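Local coordinates for protein triosephosphate isomerase (Trichomonas vaginalis, PDB 4O4V) that probably interconverts D-glyceraldehyde 3-phosphate and dihydroxyacetone phosphate, the triosephosphate isomerase step of glycolysis and gluconeogenesis, as a homodimer, at residues 80-84 with 85-89. Sequence-based numbering, arbitrary orientation.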
loop_
_atom_site.group_PDB
_atom_site.type_symbol
_atom_site.label_atom_id
_atom_site.label_comp_id
_atom_site.label_asym_id
_atom_site.label_seq_id
_atom_site.Cartn_x
_atom_site.Cartn_y
_atom_site.Cartn_z
ATOM N N PRO A 80 -8.800 10.426 -1.771
ATOM C CA PRO A 80 -8.799 11.756 -1.125
ATOM C C PRO A 80 -7.465 12.098 -0.453
ATOM O O PRO A 80 -7.085 13.259 -0.399
ATOM C CB PRO A 80 -9.932 11.651 -0.097
ATOM C CG PRO A 80 -10.826 10.515 -0.614
ATOM C CD PRO A 80 -9.938 9.593 -1.330
ATOM N N MET A 81 -6.771 11.099 0.091
ATOM C CA MET A 81 -5.510 11.371 0.783
ATOM C C MET A 81 -4.494 11.911 -0.217
ATOM O O MET A 81 -3.788 12.886 0.047
ATOM C CB MET A 81 -4.965 10.111 1.424
ATOM C CG MET A 81 -5.840 9.455 2.468
ATOM S SD MET A 81 -5.099 7.891 2.977
ATOM C CE MET A 81 -6.427 7.224 3.997
ATOM N N ILE A 82 -4.392 11.252 -1.357
ATOM C CA ILE A 82 -3.478 11.637 -2.421
ATOM C C ILE A 82 -3.853 13.012 -2.960
ATOM O O ILE A 82 -2.992 13.884 -3.123
ATOM C CB ILE A 82 -3.489 10.550 -3.507
ATOM C CG1 ILE A 82 -2.896 9.236 -2.960
ATOM C CG2 ILE A 82 -2.759 10.999 -4.762
ATOM C CD1 ILE A 82 -3.365 8.027 -3.747
ATOM N N LYS A 83 -5.129 13.227 -3.220
ATOM C CA LYS A 83 -5.588 14.508 -3.738
ATOM C C LYS A 83 -5.317 15.633 -2.752
ATOM O O LYS A 83 -5.141 16.788 -3.173
ATOM C CB LYS A 83 -7.068 14.462 -4.071
ATOM C CG LYS A 83 -7.419 13.595 -5.254
ATOM C CD LYS A 83 -8.877 13.759 -5.603
ATOM C CE LYS A 83 -9.140 15.119 -6.291
ATOM N NZ LYS A 83 -8.454 15.291 -7.597
ATOM N N SER A 84 -5.264 15.353 -1.456
ATOM C CA SER A 84 -5.075 16.414 -0.478
ATOM C C SER A 84 -3.676 17.007 -0.545
ATOM O O SER A 84 -3.451 18.105 -0.016
ATOM C CB SER A 84 -5.411 15.921 0.942
ATOM O OG SER A 84 -4.374 15.146 1.556
ATOM N N PHE A 85 -2.736 16.334 -1.194
ATOM C CA PHE A 85 -1.415 16.886 -1.480
ATOM C C PHE A 85 -1.362 17.585 -2.835
ATOM O O PHE A 85 -0.332 18.151 -3.173
ATOM C CB PHE A 85 -0.340 15.792 -1.423
ATOM C CG PHE A 85 -0.078 15.291 -0.041
ATOM C CD1 PHE A 85 0.868 15.890 0.761
ATOM C CD2 PHE A 85 -0.812 14.245 0.487
ATOM C CE1 PHE A 85 1.097 15.427 2.059
ATOM C CE2 PHE A 85 -0.585 13.783 1.759
ATOM C CZ PHE A 85 0.361 14.370 2.549
ATOM N N GLY A 86 -2.450 17.566 -3.604
ATOM C CA GLY A 86 -2.448 18.146 -4.944
ATOM C C GLY A 86 -2.052 17.190 -6.044
ATOM O O GLY A 86 -1.830 17.617 -7.190
ATOM N N ILE A 87 -1.996 15.901 -5.748
ATOM C CA ILE A 87 -1.592 14.861 -6.712
ATOM C C ILE A 87 -2.807 14.388 -7.473
ATOM O O ILE A 87 -3.838 14.116 -6.873
ATOM C CB ILE A 87 -0.917 13.706 -5.966
ATOM C CG1 ILE A 87 0.364 14.206 -5.290
ATOM C CG2 ILE A 87 -0.647 12.546 -6.914
ATOM C CD1 ILE A 87 0.917 13.273 -4.260
ATOM N N GLU A 88 -2.686 14.294 -8.794
ATOM C CA GLU A 88 -3.810 14.084 -9.685
ATOM C C GLU A 88 -3.840 12.759 -10.433
ATOM O O GLU A 88 -4.807 12.518 -11.161
ATOM C CB GLU A 88 -3.831 15.225 -10.771
ATOM C CG GLU A 88 -3.408 16.672 -10.317
ATOM C CD GLU A 88 -3.085 17.636 -11.492
ATOM O OE1 GLU A 88 -3.395 17.300 -12.667
ATOM O OE2 GLU A 88 -2.505 18.727 -11.218
ATOM N N TRP A 89 -2.776 11.965 -10.360
ATOM C CA TRP A 89 -2.599 10.762 -11.170
ATOM C C TRP A 89 -2.425 9.550 -10.281
ATOM O O TRP A 89 -1.858 9.613 -9.199
ATOM C CB TRP A 89 -1.340 10.879 -12.018
ATOM C CG TRP A 89 -1.463 11.710 -13.263
ATOM C CD1 TRP A 89 -1.125 13.026 -13.395
ATOM C CD2 TRP A 89 -1.948 11.290 -14.541
ATOM N NE1 TRP A 89 -1.357 13.439 -14.678
ATOM C CE2 TRP A 89 -1.882 12.399 -15.394
ATOM C CE3 TRP A 89 -2.445 10.082 -15.041
ATOM C CZ2 TRP A 89 -2.295 12.348 -16.718
ATOM C CZ3 TRP A 89 -2.865 10.021 -16.356
ATOM C CH2 TRP A 89 -2.772 11.144 -17.185
HETATM O O HOH W 1 -5.434 16.604 -7.130
#
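The F85 ring turns its edge to the end of helix 79-83: F85 CD2 comes within 3.3 Å of M81 O, and I82 O also lies near the ring plane. S84 OG lies 3.8 Å from F85 CD2, oblique to the ring. Outside the turn, P48 of helix 47-53 and V17 of the second subunit pack against the F85 side chain. With CG anti to its own carbonyl carbon (chi1 -70°), F85 lays the ring back along the last helical turn. The S84 hydroxyl donates to M81 O, with OG 2.8 Å from that oxygen and tilted moderately from the carbonyl plane, and it is also hydrogen-bonded to V17 N of the second subunit, which ties the helix end to the dimer interface.

Backbone bonds close the turn. F85 N donates to I82 O at 3.1 Å, and I87 N adds a weak bond to the same oxygen. G86 N donates to K83 O at 2.8 Å, closing a type I beta turn from K83 to G86. G86 has a positive phi (90°), a conformation that glycine adopts readily.

Beyond the glycine the chain doubles back, and I87 CG2 meets I82 CG2 at 3.4 Å, tighter than usual van der Waals contact. The two buried branched chains cross at a slant; strand 59-62 covers both, through A62 at I82 and V60 at I87. A water weakly bridges K83 NZ and I87 O, reached by a lysine chain bent at its last two torsions.

The weak I87 N to I82 O bond and the G86 N to K83 O bond, with G86 as the C' residue and the I82–I87 contact beside them, make a Schellman motif that ends helix 79-83 and leads toward strand 89-92 of the TIM barrel.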